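Local coordinates for uncharacterized protein (PDB 4DNH), which is of unknown function but folds as an eight-stranded beta/alpha barrel, and may be an enzyme related to dihydrodipicolinate synthase, at residues G167-D170 with Y171-Y175; A137-E140 with S141-A145; L91-P94 with E95-E98; S103-E106 with A107-R110; N298-F301 with F302-L305. One frame throughout, in Å; residues are numbered along the deposited sequence.

All five contacts are local, each within a single helix or at its end. Along the chain they run contact 3, 4, 2, 1, 5. Contacts 3 and 4 occupy the two ends of helix 93-108, with centres about 18 Å apart. Contact 2, on helix 132-148, touches both contact 3, about 13 Å away between centres, and contact 1 on helix 168-181, about 18 Å away. Contacts 3, 2 and 1 thus step from helix to helix through the helical layer outside the strands of the closed parallel barrel. Contact 5 samples a later helix, 298-305, beyond the last barrel strand, its centre about 32 Å or more from the others.

Contact 1: G167-D170 with Y171-Y175; sequences GPED and YIRVY
Tyr171 and Val174 pack closely against the backbone of the first turn of helix 168-181. The Tyr171 ring offers its edge to Gly167, whose O lies in the ring plane 3.3 Å from Tyr171 CD1. Having CG anti to the carbonyl carbon (chi1 -69°) leans the ring back toward the helix start, where that oxygen lies. Gly167 itself has backbone angles that a residue with a CB could hardly adopt. One turn on, Val174 sets CG2 3.3 Å from Asp170 O, the same oxygen that accepts its N-H at 3.0 Å.

The exposed side, with Glu169 and Arg173, is looser. These two run alongside each other, Glu169 CG over one face of the guanidinium, 3.4 Å from Arg173 NH1, while the carboxylate stays out of contact with the charged nitrogens. From exposed Arg173 a long salt bridge reaches back to buried Asp170, NH2 to OD1 at 3.4 Å, the two planar groups turned 75° against each other; Asp170 OD2 accepts a hydrogen bond from the backbone N of Lys166. Asp170 and Val174 rest on Ile132 of helix 132-148, Tyr171 packs on Leu161 of helix 159-164, and Pro168 and Ile172 touch Thr214 of helix 208-221.

Contact 2: A137-E140 with S141-A145; sequences AAYE and SQIEA
Ile143 lies against Tyr139 one turn earlier, and its side chain traces the contact atom by atom. CB sits 3.3 Å from Tyr139 O. CG1, anti to the carbonyl carbon (chi1 -77°), runs back along the helix and keeps 3.3 Å from Tyr139 O. Ile143 CD1 ends the chain still 3.4 Å from Tyr139 O, with Tyr139 CB at 4.2 Å, and is obliquely placed to the phenol ring. Tyr139 O is therefore lined by the isoleucine along one flank while it receives the N-H of Ile143 at 2.8 Å in a nearly straight bond (168°). This turn belongs to helix 132-148, which links strand 115-119 to strand 153-155 as the helix of a beta-alpha-beta crossover in the barrel. Tyr139 and Ile143 both pack on Leu155 of the second of these strands and on Val178 of helix 168-181, and the Tyr139 hydroxyl is hydrogen-bonded to Met156 O. Gln142 points its amide elsewhere: OE1 accepts from Gly120 N, and NE2 reaches His123 and Asp122, so the buried amide is satisfied at both its ends.

The outward side has a different character. Glu144 CB and CG lie over Glu140 O, CB at 3.2 Å, and Glu140 OE1 and Glu144 OE2 come within 4.3 Å of each other, like charges that would probably repel mildly.

Contact 3: L91-P94 with E95-E98; sequences LGWP and EARE
Arg97 lays its CB squarely over one face of the Trp93 indole, 3.7 Å from the centroid of the six-membered ring and 8° off the ring normal, a CH-pi contact between residues one turn apart. Trp93 has CG anti to its backbone N (chi1 168°), which turns the indole to where Arg97 can pass across it. The arginine chain is extended, and Arg97 CG follows at 3.9 Å from Trp93 CZ2, but the guanidinium plane is inclined 47° to the ring. With an alanine in place of Trp93, the Arg97 methylenes would probably lose the flat surface they lie on and the side chain would be freer to turn.

Leu91 and Glu95 run antiparallel alongside each other, Leu91 CD1 3.7 Å from Glu95 CB, while Leu91 CD2 meets the methyl of Ala96. Gly92 holds the N-cap position of helix 93-108 and accepts Ala96 N on its O at 2.9 Å. Beyond the turn, Trp93 meets the His123 ring and touches Gln142 and Ala145 of helix 132-148. The side chains of Trp93 and Arg97 thus meet through hydrocarbon rather than charge, beside the backbone bond from Arg97 N to Trp93 O (2.7 Å), whereas the Glu95 carboxylate is probably favoured by the positive end of the helix dipole.

Contact 4: S103-E106 with A107-R110; sequences SLAE and ARGR
Ala107 N donates to Ser103 O at 2.8 Å. The Ala107 methyl turns onto the same turn, CB 3.3 Å from Leu104 O. That methyl and the Leu104 side chain share a neighbour in Ile115 of strand 115-119, so this face of the helix looks into the barrel wall.

Arg108 comes next, its N bonded to Leu104 O at 3.0 Å. Its side chain doubles back: CG lies beside the backbone N (chi1 -69°), and a bend at chi3 folds the guanidinium over the previous turn. Leu104 O and Ala105 CA lie over one guanidinium face, Arg108 NH2 standing 3.4 Å from Ala105 CA, while NH1 approaches Leu104 CB at 3.8 Å. The group thus rests on the helix surface by packing. This is the last part of helix 93-108, the helix of a beta-alpha-beta unit that joins strand 77-80 to strand 115-119.

At Gly109 the bonding shortens from four residues to three. Its N reaches Glu106 O at 2.9 Å, well above the carbonyl plane and with a bent N-H...O angle of 134°, as the chain tightens at the helix end. A CB at this position would run into Glu106 O.

Arg110 continues the tightening, its N bonded to Ala107 O at 2.9 Å. From there the chain leaves the helix, and the Arg110 guanidinium forms salt bridges with Asp73 and Asp112 and a hydrogen bond to His69, the residue that also binds the Glu106 carboxylate through its other ring nitrogen.

Contact 5: N298-F301 with F302-L305; sequences NGEF and FELL
Phe301 and Phe302, neighbours in sequence, meet as a T-shaped pair: the edge of Phe301 is directed at the face of Phe302, with centroids 5.2 Å apart and planes at 81°. Phe301 CD2 stands over the centre of the Phe302 ring. The far end of the Phe301 ring closes on Leu305 one turn later, Phe301 CZ 3.4 Å from Leu305 CD2, an apolar contact. Phe302 also brings CD2 within 3.2 Å of Asn298 O, an oxygen that its own N reaches only weakly.

Different first torsions bring adjacent rings together: Phe301 has CG anti to the backbone N (chi1 174°), Phe302 has it anti to the carbonyl carbon (chi1 -73°). A serine in place of Phe302 would probably leave the edge of Phe301 without its aromatic partner and open a gap beside Asn298 O. Backbone bonds hold the turn, Glu303 N to Gly299 O at 3.1 Å and Leu305 N to Phe301 O at 2.9 Å. On the outer side Glu300 forms a salt bridge with Arg297. Farther out, both phenylalanines touch Ala265 of helix 260-265, and Phe301 also packs on Ala289 and Leu293 of helix 283-294. The arrangement is that of a short amphipathic helix, two turns long, seated on neighbouring helices by its aromatic face.

Contact 1: G167-D170 with Y171-Y175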
loop_
_atom_site.group_PDB
_atom_site.type_symbol
_atom_site.label_atom_id
_atom_site.label_comp_id
_atom_site.label_asym_id
_atom_site.label_seq_id
_atom_site.Cartn_x
_atom_site.Cartn_y
_atom_site.Cartn_z
ATOM N N GLY A 167 14.810 -23.933 3.324
ATOM C CA GLY A 167 13.507 -24.589 3.397
ATOM C C GLY A 167 12.541 -23.893 4.348
ATOM O O GLY A 167 12.826 -22.796 4.836
ATOM N N PRO A 168 11.389 -24.533 4.624
ATOM C CA PRO A 168 10.378 -23.995 5.538
ATOM C C PRO A 168 10.882 -23.774 6.975
ATOM O O PRO A 168 10.453 -22.824 7.637
ATOM C CB PRO A 168 9.279 -25.072 5.522
ATOM C CG PRO A 168 9.492 -25.828 4.259
ATOM C CD PRO A 168 10.977 -25.833 4.058
ATOM N N GLU A 169 11.794 -24.629 7.435
ATOM C CA GLU A 169 12.215 -24.649 8.841
ATOM C C GLU A 169 12.948 -23.380 9.292
ATOM O O GLU A 169 12.890 -23.008 10.464
ATOM C CB GLU A 169 13.032 -25.916 9.154
ATOM C CG GLU A 169 14.446 -25.978 8.570
ATOM C CD GLU A 169 14.496 -26.220 7.067
ATOM O OE1 GLU A 169 13.587 -26.882 6.517
ATOM O OE2 GLU A 169 15.463 -25.748 6.432
ATOM N N ASP A 170 13.623 -22.719 8.357
ATOM C CA ASP A 170 14.301 -21.461 8.646
ATOM C C ASP A 170 13.308 -20.309 8.855
ATOM O O ASP A 170 13.513 -19.440 9.707
ATOM C CB ASP A 170 15.310 -21.136 7.542
ATOM C CG ASP A 170 16.510 -22.072 7.552
ATOM O OD1 ASP A 170 16.915 -22.531 8.643
ATOM O OD2 ASP A 170 17.062 -22.342 6.469
ATOM N N TYR A 171 12.221 -20.316 8.095
ATOM C CA TYR A 171 11.165 -19.339 8.310
ATOM C C TYR A 171 10.516 -19.542 9.665
ATOM O O TYR A 171 10.179 -18.577 10.342
ATOM C CB TYR A 171 10.108 -19.442 7.223
ATOM C CG TYR A 171 10.594 -18.991 5.883
ATOM C CD1 TYR A 171 11.231 -19.879 5.011
ATOM C CD2 TYR A 171 10.431 -17.669 5.486
ATOM C CE1 TYR A 171 11.684 -19.458 3.778
ATOM C CE2 TYR A 171 10.878 -17.239 4.261
ATOM C CZ TYR A 171 11.499 -18.136 3.411
ATOM O OH TYR A 171 11.928 -17.684 2.191
ATOM N N ILE A 172 10.329 -20.801 10.049
ATOM C CA ILE A 172 9.715 -21.121 11.331
ATOM C C ILE A 172 10.579 -20.573 12.470
ATOM O O ILE A 172 10.061 -19.910 13.357
ATOM C CB ILE A 172 9.419 -22.639 11.474
ATOM C CG1 ILE A 172 8.243 -23.029 10.573
ATOM C CG2 ILE A 172 9.087 -23.004 12.914
ATOM C CD1 ILE A 172 8.312 -24.435 10.010
ATOM N N ARG A 173 11.890 -20.823 12.410
ATOM C CA ARG A 173 12.831 -20.388 13.453
ATOM C C ARG A 173 12.950 -18.869 13.560
ATOM O O ARG A 173 12.954 -18.320 14.665
ATOM C CB ARG A 173 14.216 -21.000 13.236
ATOM C CG ARG A 173 14.359 -22.417 13.770
ATOM C CD ARG A 173 15.522 -23.134 13.101
ATOM N NE ARG A 173 15.213 -24.537 12.812
ATOM C CZ ARG A 173 15.840 -25.283 11.902
ATOM N NH1 ARG A 173 15.480 -26.547 11.718
ATOM N NH2 ARG A 173 16.824 -24.775 11.169
ATOM N N VAL A 174 13.051 -18.201 12.410
ATOM C CA VAL A 174 13.188 -16.750 12.363
ATOM C C VAL A 174 11.944 -16.085 12.941
ATOM O O VAL A 174 12.042 -15.318 13.899
ATOM C CB VAL A 174 13.520 -16.249 10.937
ATOM C CG1 VAL A 174 13.265 -14.756 10.796
ATOM C CG2 VAL A 174 14.972 -16.562 10.603
ATOM N N TYR A 175 10.777 -16.406 12.392
ATOM C CA TYR A 175 9.518 -15.869 12.915
ATOM C C TYR A 175 9.198 -16.340 14.350
ATOM O O TYR A 175 8.403 -15.719 15.053
ATOM C CB TYR A 175 8.370 -16.161 11.948
ATOM C CG TYR A 175 8.410 -15.285 10.714
ATOM C CD1 TYR A 175 9.253 -15.588 9.651
ATOM C CD2 TYR A 175 7.607 -14.150 10.613
ATOM C CE1 TYR A 175 9.292 -14.791 8.521
ATOM C CE2 TYR A 175 7.640 -13.347 9.488
ATOM C CZ TYR A 175 8.484 -13.668 8.444
ATOM O OH TYR A 175 8.528 -12.875 7.311
#

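Contact 2: A137-E140 with S141-A145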
loop_
_atom_site.group_PDB
_atom_site.type_symbol
_atom_site.label_atom_id
_atom_site.label_comp_id
_atom_site.label_asym_id
_atom_site.label_seq_id
_atom_site.Cartn_x
_atom_site.Cartn_y
_atom_site.Cartn_z
ATOM N N ALA A 137 19.223 -10.340 13.782
ATOM C CA ALA A 137 19.788 -9.064 14.209
ATOM C C ALA A 137 19.178 -7.912 13.397
ATOM O O ALA A 137 18.816 -6.872 13.946
ATOM C CB ALA A 137 21.310 -9.087 14.095
ATOM N N ALA A 138 19.027 -8.128 12.095
ATOM C CA ALA A 138 18.421 -7.142 11.214
ATOM C C ALA A 138 16.975 -6.815 11.630
ATOM O O ALA A 138 16.636 -5.640 11.816
ATOM C CB ALA A 138 18.494 -7.619 9.776
ATOM N N TYR A 139 16.140 -7.843 11.798
ATOM C CA TYR A 139 14.770 -7.665 12.283
ATOM C C TYR A 139 14.695 -6.937 13.622
ATOM O O TYR A 139 13.976 -5.945 13.762
ATOM C CB TYR A 139 14.053 -9.006 12.432
ATOM C CG TYR A 139 13.318 -9.471 11.204
ATOM C CD1 TYR A 139 12.256 -8.736 10.674
ATOM C CD2 TYR A 139 13.680 -10.649 10.574
ATOM C CE1 TYR A 139 11.589 -9.167 9.536
ATOM C CE2 TYR A 139 13.017 -11.093 9.441
ATOM C CZ TYR A 139 11.976 -10.359 8.924
ATOM O OH TYR A 139 11.336 -10.819 7.793
ATOM N N GLU A 140 15.426 -7.429 14.613
ATOM C CA GLU A 140 15.339 -6.817 15.932
ATOM C C GLU A 140 15.842 -5.371 15.937
ATOM O O GLU A 140 15.310 -4.530 16.672
ATOM C CB GLU A 140 15.979 -7.689 17.031
ATOM C CG GLU A 140 17.491 -7.858 17.000
ATOM C CD GLU A 140 17.974 -8.852 18.054
ATOM O OE1 GLU A 140 18.502 -8.403 19.101
ATOM O OE2 GLU A 140 17.809 -10.080 17.844
ATOM N N SER A 141 16.829 -5.080 15.089
ATOM C CA SER A 141 17.366 -3.732 14.983
ATOM C C SER A 141 16.252 -2.756 14.587
ATOM O O SER A 141 16.038 -1.739 15.256
ATOM C CB SER A 141 18.514 -3.700 13.975
ATOM O OG SER A 141 19.112 -2.422 13.894
ATOM N N GLN A 142 15.528 -3.087 13.520
ATOM C CA GLN A 142 14.441 -2.239 13.028
ATOM C C GLN A 142 13.245 -2.244 13.969
ATOM O O GLN A 142 12.658 -1.188 14.229
ATOM C CB GLN A 142 13.985 -2.653 11.629
ATOM C CG GLN A 142 15.066 -2.680 10.565
ATOM C CD GLN A 142 14.495 -2.531 9.162
ATOM O OE1 GLN A 142 13.279 -2.439 8.971
ATOM N NE2 GLN A 142 15.375 -2.509 8.172
ATOM N N ILE A 143 12.876 -3.429 14.461
ATOM C CA ILE A 143 11.781 -3.569 15.437
ATOM C C ILE A 143 12.020 -2.704 16.679
ATOM O O ILE A 143 11.113 -2.005 17.130
ATOM C CB ILE A 143 11.536 -5.051 15.826
ATOM C CG1 ILE A 143 10.782 -5.758 14.702
ATOM C CG2 ILE A 143 10.777 -5.181 17.151
ATOM C CD1 ILE A 143 10.938 -7.261 14.707
ATOM N N GLU A 144 13.235 -2.744 17.218
ATOM C CA GLU A 144 13.558 -1.965 18.408
ATOM C C GLU A 144 13.523 -0.474 18.108
ATOM O O GLU A 144 12.990 0.310 18.894
ATOM C CB GLU A 144 14.904 -2.387 19.008
ATOM C CG GLU A 144 14.826 -3.676 19.827
ATOM C CD GLU A 144 16.190 -4.278 20.155
ATOM O OE1 GLU A 144 17.218 -3.823 19.585
ATOM O OE2 GLU A 144 16.232 -5.224 20.981
ATOM N N ALA A 145 14.068 -0.091 16.957
ATOM C CA ALA A 145 14.004 1.293 16.502
ATOM C C ALA A 145 12.563 1.804 16.473
ATOM O O ALA A 145 12.281 2.881 17.011
ATOM C CB ALA A 145 14.656 1.437 15.140
#

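Contact 3: L91-P94 with E95-E98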
loop_
_atom_site.group_PDB
_atom_site.type_symbol
_atom_site.label_atom_id
_atom_site.label_comp_id
_atom_site.label_asym_id
_atom_site.label_seq_id
_atom_site.Cartn_x
_atom_site.Cartn_y
_atom_site.Cartn_z
ATOM N N LEU A 91 13.328 3.691 -1.332
ATOM C CA LEU A 91 13.324 4.239 0.015
ATOM C C LEU A 91 14.176 3.373 0.928
ATOM O O LEU A 91 13.748 2.315 1.345
ATOM C CB LEU A 91 11.891 4.349 0.542
ATOM C CG LEU A 91 11.753 5.122 1.863
ATOM C CD1 LEU A 91 11.805 6.608 1.594
ATOM C CD2 LEU A 91 10.479 4.782 2.613
ATOM N N GLY A 92 15.396 3.805 1.220
ATOM C CA GLY A 92 16.263 3.027 2.099
ATOM C C GLY A 92 15.737 2.987 3.531
ATOM O O GLY A 92 14.777 3.698 3.891
ATOM N N TRP A 93 16.364 2.153 4.351
ATOM C CA TRP A 93 16.030 2.072 5.761
ATOM C C TRP A 93 16.194 3.396 6.485
ATOM O O TRP A 93 15.298 3.796 7.209
ATOM C CB TRP A 93 16.806 0.940 6.424
ATOM C CG TRP A 93 16.748 0.934 7.936
ATOM C CD1 TRP A 93 17.817 0.871 8.815
ATOM C CD2 TRP A 93 15.550 0.979 8.800
ATOM N NE1 TRP A 93 17.389 0.883 10.114
ATOM C CE2 TRP A 93 16.046 0.949 10.180
ATOM C CE3 TRP A 93 14.175 1.053 8.576
ATOM C CZ2 TRP A 93 15.189 0.984 11.274
ATOM C CZ3 TRP A 93 13.322 1.098 9.686
ATOM C CH2 TRP A 93 13.821 1.061 11.004
ATOM N N PRO A 94 17.322 4.112 6.286
ATOM C CA PRO A 94 17.465 5.397 7.007
ATOM C C PRO A 94 16.292 6.371 6.805
ATOM O O PRO A 94 15.783 6.953 7.769
ATOM C CB PRO A 94 18.761 5.977 6.419
ATOM C CG PRO A 94 19.565 4.764 6.086
ATOM C CD PRO A 94 18.558 3.777 5.543
ATOM N N GLU A 95 15.875 6.528 5.557
ATOM C CA GLU A 95 14.750 7.379 5.211
ATOM C C GLU A 95 13.419 6.793 5.696
ATOM O O GLU A 95 12.521 7.535 6.066
ATOM C CB GLU A 95 14.702 7.578 3.704
ATOM C CG GLU A 95 15.879 8.356 3.145
ATOM C CD GLU A 95 17.149 7.524 2.991
ATOM O OE1 GLU A 95 17.082 6.310 2.664
ATOM O OE2 GLU A 95 18.233 8.109 3.193
ATOM N N ALA A 96 13.311 5.464 5.689
ATOM C CA ALA A 96 12.135 4.761 6.194
ATOM C C ALA A 96 11.976 4.947 7.710
ATOM O O ALA A 96 10.880 5.224 8.191
ATOM C CB ALA A 96 12.188 3.282 5.829
ATOM N N ARG A 97 13.077 4.787 8.440
ATOM C CA ARG A 97 13.139 5.033 9.878
ATOM C C ARG A 97 12.743 6.489 10.193
ATOM O O ARG A 97 11.960 6.750 11.108
ATOM C CB ARG A 97 14.551 4.732 10.378
ATOM C CG ARG A 97 14.719 4.783 11.885
ATOM C CD ARG A 97 16.178 4.922 12.282
ATOM N NE ARG A 97 16.320 4.920 13.737
ATOM C CZ ARG A 97 17.078 4.071 14.432
ATOM N NH1 ARG A 97 17.807 3.145 13.811
ATOM N NH2 ARG A 97 17.114 4.157 15.757
ATOM N N GLU A 98 13.244 7.436 9.407
ATOM C CA GLU A 98 12.917 8.836 9.638
ATOM C C GLU A 98 11.438 9.102 9.370
ATOM O O GLU A 98 10.792 9.822 10.118
ATOM C CB GLU A 98 13.833 9.745 8.822
ATOM C CG GLU A 98 13.598 11.239 8.968
ATOM C CD GLU A 98 13.962 11.809 10.335
ATOM O OE1 GLU A 98 14.146 11.039 11.314
ATOM O OE2 GLU A 98 14.053 13.058 10.427
#

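Contact 4: S103-E106 with A107-R110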
loop_
_atom_site.group_PDB
_atom_site.type_symbol
_atom_site.label_atom_id
_atom_site.label_comp_id
_atom_site.label_asym_id
_atom_site.label_seq_id
_atom_site.Cartn_x
_atom_site.Cartn_y
_atom_site.Cartn_z
ATOM N N SER A 103 6.064 10.421 11.305
ATOM C CA SER A 103 4.650 10.018 11.294
ATOM C C SER A 103 4.085 9.640 12.672
ATOM O O SER A 103 2.979 10.061 13.022
ATOM C CB SER A 103 4.405 8.895 10.298
ATOM O OG SER A 103 4.335 9.424 8.992
ATOM N N LEU A 104 4.844 8.866 13.448
ATOM C CA LEU A 104 4.456 8.560 14.824
ATOM C C LEU A 104 4.251 9.840 15.616
ATOM O O LEU A 104 3.245 9.980 16.319
ATOM C CB LEU A 104 5.454 7.603 15.502
ATOM C CG LEU A 104 5.387 6.173 14.915
ATOM C CD1 LEU A 104 6.545 5.306 15.373
ATOM C CD2 LEU A 104 4.057 5.486 15.223
ATOM N N ALA A 105 5.172 10.794 15.455
ATOM C CA ALA A 105 5.073 12.076 16.154
ATOM C C ALA A 105 3.844 12.848 15.702
ATOM O O ALA A 105 3.186 13.461 16.525
ATOM C CB ALA A 105 6.334 12.905 15.978
ATOM N N GLU A 106 3.514 12.805 14.411
ATOM C CA GLU A 106 2.287 13.464 13.947
ATOM C C GLU A 106 1.077 12.799 14.583
ATOM O O GLU A 106 0.200 13.488 15.099
ATOM C CB GLU A 106 2.142 13.446 12.419
ATOM C CG GLU A 106 3.072 14.374 11.654
ATOM C CD GLU A 106 2.992 15.825 12.086
ATOM O OE1 GLU A 106 1.875 16.356 12.250
ATOM O OE2 GLU A 106 4.059 16.437 12.259
ATOM N N ALA A 107 1.064 11.465 14.564
ATOM C CA ALA A 107 -0.023 10.639 15.106
ATOM C C ALA A 107 -0.386 10.961 16.554
ATOM O O ALA A 107 -1.557 11.184 16.868
ATOM C CB ALA A 107 0.324 9.161 14.980
ATOM N N ARG A 108 0.617 10.967 17.432
ATOM C CA ARG A 108 0.406 11.292 18.836
ATOM C C ARG A 108 -0.180 12.701 19.010
ATOM O O ARG A 108 -0.714 13.033 20.078
ATOM C CB ARG A 108 1.709 11.170 19.628
ATOM C CG ARG A 108 2.232 9.752 19.798
ATOM C CD ARG A 108 3.434 9.736 20.741
ATOM N NE ARG A 108 4.496 10.647 20.306
ATOM C CZ ARG A 108 5.511 10.308 19.509
ATOM N NH1 ARG A 108 5.637 9.065 19.053
ATOM N NH2 ARG A 108 6.410 11.220 19.164
ATOM N N GLY A 109 -0.065 13.515 17.959
ATOM C CA GLY A 109 -0.602 14.868 17.935
ATOM C C GLY A 109 -2.070 14.951 17.567
ATOM O O GLY A 109 -2.611 16.034 17.430
ATOM N N ARG A 110 -2.713 13.800 17.430
ATOM C CA ARG A 110 -4.097 13.723 16.982
ATOM C C ARG A 110 -4.845 12.744 17.863
ATOM O O ARG A 110 -4.257 11.755 18.296
ATOM C CB ARG A 110 -4.162 13.176 15.560
ATOM C CG ARG A 110 -3.931 14.177 14.450
ATOM C CD ARG A 110 -4.083 13.447 13.115
ATOM N NE ARG A 110 -5.485 13.304 12.719
ATOM C CZ ARG A 110 -6.030 13.893 11.654
ATOM N NH1 ARG A 110 -5.294 14.637 10.839
ATOM N NH2 ARG A 110 -7.321 13.721 11.393
#

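Contact 5: N298-F301 with F302-L305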
loop_
_atom_site.group_PDB
_atom_site.type_symbol
_atom_site.label_atom_id
_atom_site.label_comp_id
_atom_site.label_asym_id
_atom_site.label_seq_id
_atom_site.Cartn_x
_atom_site.Cartn_y
_atom_site.Cartn_z
ATOM N N ASN A 298 -24.919 -2.193 2.154
ATOM C CA ASN A 298 -24.099 -2.899 1.157
ATOM C C ASN A 298 -24.276 -2.477 -0.312
ATOM O O ASN A 298 -23.329 -2.540 -1.099
ATOM C CB ASN A 298 -24.263 -4.411 1.310
ATOM C CG ASN A 298 -23.716 -4.922 2.633
ATOM O OD1 ASN A 298 -23.796 -4.241 3.667
ATOM N ND2 ASN A 298 -23.150 -6.128 2.608
ATOM N N GLY A 299 -25.479 -2.039 -0.669
ATOM C CA GLY A 299 -25.757 -1.529 -2.009
ATOM C C GLY A 299 -24.940 -0.297 -2.351
ATOM O O GLY A 299 -24.328 -0.232 -3.420
ATOM N N GLU A 300 -24.911 0.681 -1.448
ATOM C CA GLU A 300 -24.148 1.907 -1.702
ATOM C C GLU A 300 -22.623 1.682 -1.665
ATOM O O GLU A 300 -21.883 2.293 -2.443
ATOM C CB GLU A 300 -24.575 3.045 -0.778
ATOM C CG GLU A 300 -24.481 4.414 -1.444
ATOM C CD GLU A 300 -24.515 5.580 -0.460
ATOM O OE1 GLU A 300 -25.196 5.479 0.585
ATOM O OE2 GLU A 300 -23.862 6.613 -0.746
ATOM N N PHE A 301 -22.170 0.798 -0.778
ATOM C CA PHE A 301 -20.789 0.335 -0.770
ATOM C C PHE A 301 -20.296 -0.012 -2.180
ATOM O O PHE A 301 -19.288 0.553 -2.646
ATOM C CB PHE A 301 -20.658 -0.875 0.152
ATOM C CG PHE A 301 -19.299 -1.534 0.126
ATOM C CD1 PHE A 301 -18.257 -1.044 0.906
ATOM C CD2 PHE A 301 -19.071 -2.675 -0.653
ATOM C CE1 PHE A 301 -17.017 -1.667 0.906
ATOM C CE2 PHE A 301 -17.831 -3.299 -0.665
ATOM C CZ PHE A 301 -16.804 -2.798 0.116
ATOM N N PHE A 302 -21.006 -0.927 -2.852
ATOM C CA PHE A 302 -20.642 -1.363 -4.202
ATOM C C PHE A 302 -20.815 -0.258 -5.243
ATOM O O PHE A 302 -19.977 -0.122 -6.132
ATOM C CB PHE A 302 -21.427 -2.615 -4.626
ATOM C CG PHE A 302 -20.981 -3.886 -3.943
ATOM C CD1 PHE A 302 -19.727 -4.435 -4.201
ATOM C CD2 PHE A 302 -21.832 -4.549 -3.055
ATOM C CE1 PHE A 302 -19.314 -5.599 -3.578
ATOM C CE2 PHE A 302 -21.428 -5.724 -2.424
ATOM C CZ PHE A 302 -20.164 -6.247 -2.688
ATOM N N GLU A 303 -21.887 0.527 -5.129
ATOM C CA GLU A 303 -22.118 1.668 -6.020
ATOM C C GLU A 303 -20.932 2.628 -6.017
ATOM O O GLU A 303 -20.581 3.180 -7.057
ATOM C CB GLU A 303 -23.371 2.444 -5.604
ATOM C CG GLU A 303 -24.685 1.898 -6.143
ATOM C CD GLU A 303 -25.908 2.585 -5.534
ATOM O OE1 GLU A 303 -25.740 3.637 -4.870
ATOM O OE2 GLU A 303 -27.039 2.072 -5.716
ATOM N N LEU A 304 -20.347 2.836 -4.837
ATOM C CA LEU A 304 -19.195 3.707 -4.669
ATOM C C LEU A 304 -17.874 3.034 -5.098
ATOM O O LEU A 304 -17.038 3.655 -5.772
ATOM C CB LEU A 304 -19.102 4.186 -3.213
ATOM C CG LEU A 304 -20.130 5.208 -2.668
ATOM C CD1 LEU A 304 -20.097 5.259 -1.152
ATOM C CD2 LEU A 304 -19.933 6.616 -3.222
ATOM N N LEU A 305 -17.695 1.764 -4.732
ATOM C CA LEU A 305 -16.399 1.122 -4.894
ATOM C C LEU A 305 -16.205 0.441 -6.242
ATOM O O LEU A 305 -15.139 0.583 -6.852
ATOM C CB LEU A 305 -16.137 0.159 -3.746
ATOM C CG LEU A 305 -14.833 0.244 -2.947
ATOM C CD1 LEU A 305 -14.315 1.662 -2.705
ATOM C CD2 LEU A 305 -14.991 -0.486 -1.625
#